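High affinity transport system protein p37 (Mycoplasma hyorhinis, PDB 3EKI) is the extracytoplasmic, thiamine diphosphate-binding lipoprotein component of a high-affinity transport system. Local coordinates at residues T149-V153 with F154-K158; K196-N200 with V201-V205; K238-N241 with T242-N245. All coordinates share one frame; numbering follows the deposited sequence. Where two conformers were deposited one is given.

Interaction 1 (T149-V153 with F154-K158); sequences TNSFV and FDKEK
Phe-152 to Asp-155 form a type I beta turn that ends strand 141-152, and Asp-155 N closes it on Phe-152 O at 3.1 Å, the N-H pointing almost straight at the oxygen (172°).

The apolar part is a pair of phenylalanines lying side by side. Phe-152 and Phe-154 have nearly parallel rings, 14° apart, slid so far that they barely overlap, with centroids 4.7 Å apart. Much of the contact comes from the methylene: Phe-152 CB makes a CH-pi contact over the middle of the Phe-154 ring, 3.6 Å from its centroid, while Phe-154 CZ lies above the rim of the Phe-152 ring, 3.4 Å from Phe-152 CG. Phe-154 reaches back this way because CG sits between its own backbone N and carbonyl carbon (chi1 54°). Its ring also packs against Ile-178 and Ile-181 of helix 170-184.

Polar side chains frame the turn. The Lys-156 chain runs alongside it, CG 3.2 Å from Phe-152 O, and its amine forms a salt bridge with Asp-207; Asp-155 pairs with Arg-216. A water completes the closure, accepting from Phe-152 N and donating to Asp-155 O, each at 2.8 Å.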
loop_
_atom_site.group_PDB
_atom_site.type_symbol
_atom_site.label_atom_id
_atom_site.label_comp_id
_atom_site.label_asym_id
_atom_site.label_seq_id
_atom_site.Cartn_x
_atom_site.Cartn_y
_atom_site.Cartn_z
ATOM N N THR A 149 -0.787 4.898 8.335
ATOM C CA THR A 149 -1.307 3.587 8.744
ATOM C C THR A 149 -0.733 3.205 10.099
ATOM O O THR A 149 0.372 3.652 10.424
ATOM C CB THR A 149 -0.969 2.580 7.624
ATOM O OG1 THR A 149 -1.665 1.346 7.814
ATOM C CG2 THR A 149 0.513 2.231 7.578
ATOM N N ASN A 150 -1.440 2.401 10.872
ATOM C CA ASN A 150 -0.922 1.818 12.107
ATOM C C ASN A 150 0.411 1.133 11.792
ATOM O O ASN A 150 0.441 0.339 10.861
ATOM C CB ASN A 150 -1.902 0.825 12.719
ATOM C CG ASN A 150 -3.168 1.444 13.289
ATOM O OD1 ASN A 150 -3.184 2.637 13.609
ATOM N ND2 ASN A 150 -4.195 0.625 13.437
ATOM N N SER A 151 1.457 1.465 12.543
ATOM C CA SER A 151 2.765 0.838 12.369
ATOM C C SER A 151 2.690 -0.644 12.672
ATOM O O SER A 151 1.916 -1.091 13.507
ATOM C CB SER A 151 3.813 1.525 13.260
ATOM O OG SER A 151 3.622 1.142 14.620
ATOM N N PHE A 152 3.478 -1.452 11.968
ATOM C CA PHE A 152 3.698 -2.826 12.377
ATOM C C PHE A 152 4.629 -2.855 13.589
ATOM O O PHE A 152 5.540 -2.025 13.728
ATOM C CB PHE A 152 4.333 -3.577 11.219
ATOM C CG PHE A 152 3.492 -3.906 10.012
ATOM C CD1 PHE A 152 2.314 -4.636 10.068
ATOM C CD2 PHE A 152 3.914 -3.457 8.766
ATOM C CE1 PHE A 152 1.606 -4.931 8.916
ATOM C CE2 PHE A 152 3.226 -3.763 7.611
ATOM C CZ PHE A 152 2.061 -4.499 7.688
ATOM N N VAL A 153 4.416 -3.830 14.472
ATOM C CA VAL A 153 5.296 -3.939 15.624
ATOM C C VAL A 153 6.756 -4.144 15.228
ATOM O O VAL A 153 7.591 -3.769 16.043
ATOM C CB VAL A 153 4.857 -5.073 16.547
ATOM C CG1 VAL A 153 3.514 -4.646 17.152
ATOM C CG2 VAL A 153 4.742 -6.384 15.825
ATOM N N PHE A 154 7.001 -4.663 14.040
ATOM C CA PHE A 154 8.354 -4.927 13.530
ATOM C C PHE A 154 8.910 -3.826 12.631
ATOM O O PHE A 154 10.023 -3.939 12.079
ATOM C CB PHE A 154 8.332 -6.287 12.826
ATOM C CG PHE A 154 7.272 -6.454 11.752
ATOM C CD1 PHE A 154 6.118 -7.173 11.990
ATOM C CD2 PHE A 154 7.412 -5.866 10.496
ATOM C CE1 PHE A 154 5.097 -7.322 11.067
ATOM C CE2 PHE A 154 6.406 -6.018 9.558
ATOM C CZ PHE A 154 5.271 -6.740 9.818
ATOM N N ASP A 155 8.232 -2.699 12.409
ATOM C CA ASP A 155 8.733 -1.649 11.504
ATOM C C ASP A 155 8.147 -0.291 11.892
ATOM O O ASP A 155 7.338 0.298 11.172
ATOM C CB ASP A 155 8.376 -2.007 10.070
ATOM C CG ASP A 155 8.893 -1.115 8.970
ATOM O OD1 ASP A 155 9.840 -0.325 9.192
ATOM O OD2 ASP A 155 8.354 -1.214 7.840
ATOM N N LYS A 156 8.580 0.235 13.036
ATOM C CA LYS A 156 8.042 1.499 13.553
ATOM C C LYS A 156 8.876 2.740 13.205
ATOM O O LYS A 156 8.489 3.866 13.519
ATOM C CB LYS A 156 7.848 1.412 15.069
ATOM C CG LYS A 156 7.107 0.168 15.530
ATOM C CD LYS A 156 6.798 0.228 17.018
ATOM C CE LYS A 156 6.378 -1.132 17.549
ATOM N NZ LYS A 156 5.470 -1.013 18.726
ATOM N N GLU A 157 10.016 2.523 12.559
ATOM C CA GLU A 157 10.925 3.579 12.170
ATOM C C GLU A 157 11.119 3.656 10.656
ATOM O O GLU A 157 11.598 2.743 9.963
ATOM C CB GLU A 157 12.281 3.364 12.853
ATOM C CG GLU A 157 12.493 4.166 14.114
ATOM C CD GLU A 157 13.677 3.713 14.949
ATOM O OE1 GLU A 157 14.449 2.821 14.544
ATOM O OE2 GLU A 157 13.847 4.255 16.063
ATOM N N LYS A 158 10.714 4.826 10.144
ATOM C CA LYS A 158 10.761 4.985 8.704
ATOM C C LYS A 158 12.157 4.893 8.115
ATOM O O LYS A 158 12.381 4.216 7.104
ATOM C CB LYS A 158 10.187 6.356 8.299
ATOM C CG LYS A 158 10.171 6.505 6.796
ATOM C CD LYS A 158 9.590 7.797 6.266
ATOM C CE LYS A 158 9.957 7.997 4.809
ATOM N NZ LYS A 158 11.430 8.019 4.553
HETATM O O HOH W 1 4.958 -0.212 9.877
#

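Interaction 2 (K196-N200 with V201-V205). With TPP (thiamine diphosphate), chain B.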
loop_
_atom_site.group_PDB
_atom_site.type_symbol
_atom_site.label_atom_id
_atom_site.label_comp_id
_atom_site.label_asym_id
_atom_site.label_seq_id
_atom_site.Cartn_x
_atom_site.Cartn_y
_atom_site.Cartn_z
ATOM N N LYS A 196 -5.917 -11.572 17.327
ATOM C CA LYS A 196 -6.918 -10.506 17.346
ATOM C C LYS A 196 -7.390 -10.072 15.960
ATOM O O LYS A 196 -7.335 -8.895 15.592
ATOM C CB LYS A 196 -6.351 -9.341 18.159
ATOM C CG LYS A 196 -6.044 -9.720 19.605
ATOM C CD LYS A 196 -5.116 -8.712 20.258
ATOM C CE LYS A 196 -5.262 -8.701 21.775
ATOM N NZ LYS A 196 -3.955 -8.423 22.445
ATOM N N TRP A 197 -7.860 -11.024 15.176
ATOM C CA TRP A 197 -8.476 -10.765 13.898
ATOM C C TRP A 197 -9.762 -9.966 14.137
ATOM O O TRP A 197 -10.574 -10.364 14.973
ATOM C CB TRP A 197 -8.782 -12.065 13.174
ATOM C CG TRP A 197 -9.468 -11.874 11.867
ATOM C CD1 TRP A 197 -10.763 -12.128 11.537
ATOM C CD2 TRP A 197 -8.844 -11.372 10.685
ATOM N NE1 TRP A 197 -10.984 -11.809 10.216
ATOM C CE2 TRP A 197 -9.810 -11.341 9.676
ATOM C CE3 TRP A 197 -7.540 -10.951 10.428
ATOM C CZ2 TRP A 197 -9.526 -10.896 8.388
ATOM C CZ3 TRP A 197 -7.263 -10.509 9.142
ATOM C CH2 TRP A 197 -8.240 -10.488 8.154
ATOM N N ASN A 198 -9.959 -8.863 13.436
ATOM C CA ASN A 198 -11.172 -8.063 13.678
ATOM C C ASN A 198 -12.046 -8.005 12.426
ATOM O O ASN A 198 -12.887 -7.113 12.324
ATOM C CB ASN A 198 -10.797 -6.661 14.107
ATOM C CG ASN A 198 -10.091 -5.869 13.016
ATOM O OD1 ASN A 198 -9.849 -6.362 11.910
ATOM N ND2 ASN A 198 -9.748 -4.627 13.350
ATOM N N GLY A 199 -11.806 -8.938 11.518
ATOM C CA GLY A 199 -12.457 -9.033 10.228
ATOM C C GLY A 199 -11.696 -8.290 9.133
ATOM O O GLY A 199 -11.941 -8.555 7.951
ATOM N N ASN A 200 -10.826 -7.397 9.563
ATOM C CA ASN A 200 -9.995 -6.543 8.737
ATOM C C ASN A 200 -8.509 -6.916 8.739
ATOM O O ASN A 200 -7.918 -7.203 7.694
ATOM C CB ASN A 200 -10.162 -5.104 9.237
ATOM C CG ASN A 200 -9.531 -4.105 8.291
ATOM O OD1 ASN A 200 -9.558 -4.315 7.076
ATOM N ND2 ASN A 200 -8.982 -3.039 8.842
ATOM N N VAL A 201 -7.902 -6.889 9.917
ATOM C CA VAL A 201 -6.513 -7.191 10.175
ATOM C C VAL A 201 -6.356 -8.046 11.444
ATOM O O VAL A 201 -7.232 -8.097 12.305
ATOM C CB VAL A 201 -5.643 -5.942 10.419
ATOM C CG1 VAL A 201 -5.737 -4.977 9.241
ATOM C CG2 VAL A 201 -6.032 -5.264 11.705
ATOM N N TYR A 202 -5.189 -8.679 11.504
ATOM C CA TYR A 202 -4.709 -9.246 12.761
ATOM C C TYR A 202 -4.086 -8.154 13.598
ATOM O O TYR A 202 -2.947 -7.709 13.426
ATOM C CB TYR A 202 -3.700 -10.343 12.447
ATOM C CG TYR A 202 -4.215 -11.597 11.840
ATOM C CD1 TYR A 202 -4.978 -12.458 12.643
ATOM C CD2 TYR A 202 -3.990 -11.992 10.526
ATOM C CE1 TYR A 202 -5.474 -13.624 12.129
ATOM C CE2 TYR A 202 -4.484 -13.167 9.998
ATOM C CZ TYR A 202 -5.240 -13.992 10.823
ATOM O OH TYR A 202 -5.724 -15.163 10.316
ATOM N N GLN A 203 -4.858 -7.620 14.564
ATOM C CA GLN A 203 -4.415 -6.446 15.297
ATOM C C GLN A 203 -3.151 -6.673 16.098
ATOM O O GLN A 203 -2.449 -5.706 16.378
ATOM C CB GLN A 203 -5.525 -5.945 16.232
ATOM C CG GLN A 203 -6.838 -5.678 15.498
ATOM C CD GLN A 203 -7.896 -5.261 16.524
ATOM O OE1 GLN A 203 -8.107 -4.081 16.790
ATOM N NE2 GLN A 203 -8.560 -6.256 17.103
ATOM N N SER A 204 -2.854 -7.934 16.473
ATOM C CA SER A 204 -1.702 -8.142 17.329
ATOM C C SER A 204 -0.383 -7.829 16.648
ATOM O O SER A 204 0.632 -7.754 17.347
ATOM C CB SER A 204 -1.617 -9.599 17.811
ATOM O OG SER A 204 -2.881 -10.162 18.056
ATOM N N VAL A 205 -0.377 -7.681 15.323
ATOM C CA VAL A 205 0.904 -7.404 14.653
ATOM C C VAL A 205 1.155 -5.915 14.441
ATOM O O VAL A 205 2.121 -5.486 13.815
ATOM C CB VAL A 205 1.015 -8.152 13.315
ATOM C CG1 VAL A 205 1.134 -9.656 13.566
ATOM C CG2 VAL A 205 -0.150 -7.850 12.404
HETATM N "N1'" TPP B . -4.310 -2.786 5.422
HETATM C "C2'" TPP B . -5.580 -3.182 5.158
HETATM C CM2 TPP B . -6.563 -3.324 6.325
HETATM N "N3'" TPP B . -5.974 -3.431 3.896
HETATM C "C4'" TPP B . -5.114 -3.191 2.871
HETATM N "N4'" TPP B . -5.554 -3.363 1.622
HETATM C "C5'" TPP B . -3.781 -2.839 3.123
HETATM C "C6'" TPP B . -3.412 -2.649 4.450
HETATM C "C7'" TPP B . -2.703 -2.634 2.048
HETATM N N3 TPP B . -2.594 -1.273 1.494
HETATM C C2 TPP B . -3.606 -0.415 1.369
HETATM S S1 TPP B . -3.015 1.086 0.694
HETATM C C5 TPP B . -1.385 0.469 0.575
HETATM C C4 TPP B . -1.409 -0.859 0.954
HETATM C CM4 TPP B . -0.110 -1.662 1.184
HETATM C C6 TPP B . -0.212 1.241 -0.040
HETATM C C7 TPP B . -0.321 1.256 -1.567
HETATM O O7 TPP B . -0.201 -0.095 -2.059
HETATM P PA TPP B . -0.751 -0.606 -3.460
HETATM O O1A TPP B . -0.731 -2.090 -3.457
HETATM O O2A TPP B . -2.091 0.007 -3.752
HETATM O O3A TPP B . 0.171 0.005 -4.585
HETATM P PB TPP B . 1.536 -0.625 -5.151
HETATM O O1B TPP B . 2.557 -0.700 -4.057
HETATM O O2B TPP B . 1.961 0.385 -6.290
HETATM O O3B TPP B . 1.235 -2.017 -5.853
#
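Trp-197 and Tyr-202 meet across a tight loop, where an Asx turn at Asn-198 reverses the chain. The dense part is aromatic and backbone. The CE3 edge of the indole points at the centre of the phenol face in an edge-to-face pair, 3.7 Å from Tyr-202 CG, with planes at 55°. With CG opposite its backbone N (chi1 178°), the indole is laid along the Val-201 to Tyr-202 backbone, and Trp-197 CE3 also comes within 3.3 Å of Val-201 C. Asn-198 N donates to Val-201 O at 3.0 Å. Asn-198 OD1 takes two N-H groups, Asn-200 N at 2.7 Å and Val-201 N at 2.8 Å, from opposite faces of its amide plane. That double grip fixes the rotation of the asparagine and shapes the segment that carries Asn-200 and Val-201 to the ligand.

The solvent side is looser. Gln-203 doubles its backbone bond to Lys-196 O with a longer one from NE2, at 3.3 Å; the two donors approach from opposite faces of the carbonyl plane. The end of the Lys-196 side chain leads away from residues 201-205.

On the ligand side, Asn-200 OD1 approaches the methyl carbon CM2 of thiamine diphosphate to 3.2 Å, and Val-201 CG1 touches the same methyl; Asn-200 ND2 is held by Pro-377 O. In sequence the loop follows helix 170-184 and precedes strand 206-207. His-316 stacks on Trp-197, Asn-317 N binds Tyr-202 OH, and Val-205 is hydrogen-bonded through its backbone to Val-153, just past strand 141-152.

Interaction 3 (K238-N241 with T242-N245)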
loop_
_atom_site.group_PDB
_atom_site.type_symbol
_atom_site.label_atom_id
_atom_site.label_comp_id
_atom_site.label_asym_id
_atom_site.label_seq_id
_atom_site.Cartn_x
_atom_site.Cartn_y
_atom_site.Cartn_z
ATOM N N LYS A 238 26.208 -12.904 -4.117
ATOM C CA LYS A 238 25.752 -12.019 -5.192
ATOM C C LYS A 238 25.744 -12.708 -6.547
ATOM O O LYS A 238 26.075 -12.172 -7.594
ATOM C CB LYS A 238 26.529 -10.702 -5.192
ATOM C CG LYS A 238 26.352 -9.928 -3.903
ATOM C CD LYS A 238 27.061 -8.599 -3.857
ATOM C CE LYS A 238 26.961 -7.959 -2.474
ATOM N NZ LYS A 238 27.711 -6.679 -2.412
ATOM N N ASP A 239 25.287 -13.946 -6.587
ATOM C CA ASP A 239 25.133 -14.765 -7.778
ATOM C C ASP A 239 23.688 -14.628 -8.278
ATOM O O ASP A 239 22.787 -15.378 -7.954
ATOM C CB ASP A 239 25.507 -16.198 -7.490
ATOM C CG ASP A 239 25.386 -17.123 -8.680
ATOM O OD1 ASP A 239 25.023 -16.683 -9.797
ATOM O OD2 ASP A 239 25.666 -18.332 -8.458
ATOM N N TRP A 240 23.558 -13.560 -9.068
ATOM C CA TRP A 240 22.265 -13.170 -9.606
ATOM C C TRP A 240 21.688 -14.274 -10.469
ATOM O O TRP A 240 20.516 -14.618 -10.348
ATOM C CB TRP A 240 22.375 -11.851 -10.402
ATOM C CG TRP A 240 21.096 -11.539 -11.132
ATOM C CD1 TRP A 240 20.952 -11.478 -12.487
ATOM C CD2 TRP A 240 19.808 -11.253 -10.561
ATOM N NE1 TRP A 240 19.657 -11.169 -12.799
ATOM C CE2 TRP A 240 18.938 -11.032 -11.651
ATOM C CE3 TRP A 240 19.288 -11.161 -9.270
ATOM C CZ2 TRP A 240 17.588 -10.725 -11.443
ATOM C CZ3 TRP A 240 17.959 -10.862 -9.077
ATOM C CH2 TRP A 240 17.104 -10.643 -10.171
ATOM N N ASN A 241 22.449 -14.856 -11.383
ATOM C CA ASN A 241 21.943 -15.900 -12.250
ATOM C C ASN A 241 21.326 -17.039 -11.464
ATOM O O ASN A 241 20.208 -17.466 -11.743
ATOM C CB ASN A 241 23.094 -16.427 -13.113
ATOM C CG ASN A 241 22.585 -17.478 -14.072
ATOM O OD1 ASN A 241 21.621 -17.229 -14.801
ATOM N ND2 ASN A 241 23.210 -18.641 -14.112
ATOM N N THR A 242 22.045 -17.491 -10.452
ATOM C CA THR A 242 21.551 -18.593 -9.640
ATOM C C THR A 242 20.323 -18.189 -8.830
ATOM O O THR A 242 19.348 -18.959 -8.761
ATOM C CB THR A 242 22.657 -19.103 -8.697
ATOM O OG1 THR A 242 23.735 -19.598 -9.513
ATOM C CG2 THR A 242 22.117 -20.236 -7.849
ATOM N N PHE A 243 20.415 -16.974 -8.278
ATOM C CA PHE A 243 19.299 -16.463 -7.490
ATOM C C PHE A 243 18.019 -16.353 -8.315
ATOM O O PHE A 243 16.959 -16.928 -8.042
ATOM C CB PHE A 243 19.680 -15.118 -6.891
ATOM C CG PHE A 243 18.624 -14.519 -5.982
ATOM C CD1 PHE A 243 17.697 -13.625 -6.465
ATOM C CD2 PHE A 243 18.591 -14.868 -4.639
ATOM C CE1 PHE A 243 16.781 -13.087 -5.589
ATOM C CE2 PHE A 243 17.667 -14.338 -3.768
ATOM C CZ PHE A 243 16.731 -13.452 -4.261
ATOM N N ARG A 244 18.150 -15.610 -9.409
ATOM C CA ARG A 244 17.047 -15.405 -10.340
ATOM C C ARG A 244 16.428 -16.711 -10.840
ATOM O O ARG A 244 15.206 -16.816 -10.949
ATOM C CB ARG A 244 17.506 -14.556 -11.529
ATOM C CG ARG A 244 16.395 -14.202 -12.504
ATOM C CD ARG A 244 16.718 -14.687 -13.909
ATOM N NE ARG A 244 17.810 -13.927 -14.511
ATOM C CZ ARG A 244 18.980 -14.451 -14.860
ATOM N NH1 ARG A 244 19.216 -15.742 -14.667
ATOM N NH2 ARG A 244 19.917 -13.685 -15.402
ATOM N N ASN A 245 17.261 -17.702 -11.150
ATOM C CA ASN A 245 16.755 -18.944 -11.715
ATOM C C ASN A 245 15.940 -19.767 -10.721
ATOM O O ASN A 245 15.282 -20.715 -11.139
ATOM C CB ASN A 245 17.911 -19.777 -12.261
ATOM C CG ASN A 245 18.464 -19.179 -13.552
ATOM O OD1 ASN A 245 17.871 -18.310 -14.176
ATOM N ND2 ASN A 245 19.625 -19.639 -13.974
#
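An N-cap starts the short helix that begins at Trp-240: Asp-239 precedes it and holds Thr-242 through both carboxylate oxygens. Just upstream, Lys-238 adopts positive phi in a Schellman motif closing helix 225-236, so only a short link, ending in Lys-238 and Asp-239, separates the two helices. Asp-239 OD1 accepts from Thr-242 N at 3.2 Å, and Asp-239 OD2 accepts a short hydrogen bond from Thr-242 OG1 at 2.5 Å. Both donors meet the carboxylate from above its plane. The threonine hydroxyl gets there because OG1 lies beside its own backbone N (chi1 -62°).

Trp-240 and Arg-244, one helical turn apart, cross at about a right angle. Arg-244 CB lies over the face of the indole in a CH-pi contact, 3.9 Å from the centroid of the six-membered ring. Phe-243 CD1 packs obliquely at 3.8 Å from Trp-240 CZ3, and both rings also meet Phe-270.

The arginine chain then bends at chi2 and chi3, bringing NH1 back to the helix. There it donates to Asn-241 OD1 at 2.8 Å and to Asn-245 OD1 at 2.9 Å, with both oxygens near the guanidinium plane. The Asn-241 amide stands steeply to that plane, at 70°, and OD1 receives only a weak additional bond from Asn-245 ND2. Asp-280, outside the helix, forms a salt bridge with Arg-244 NE through one carboxylate oxygen and accepts from Trp-240 NE1 with the other.

Chemically, the two ends of this arrangement differ. The Asp-239 carboxylate satisfies an N-H of the first turn and its negative charge probably interacts favourably with the positive end of the helix dipole, whereas the Arg-244 charge is probably balanced mainly by Asp-280, with the two asparagine oxygens fixing how its flat group is turned.

How the interactions relate
From the N terminus the three contacts come in series, none nested in or crossing another. Interaction 1 closes the turn at the end of strand 141-152. The chain then runs through helix 170-184 and returns in interaction 2, which closes the loop leading to strand 206-207, itself a partner of strand 141-152. The two meet directly: Val-153 N probably donates to Val-205 O at 2.9 Å, tying both near the bound thiamine diphosphate. Interaction 3 stands apart, its nearest atoms about 19 Å from interaction 1 and about 24 Å from interaction 2. It joins helix 225-236 to the short helix leading into strand 248-250 of the five-stranded mixed sheet.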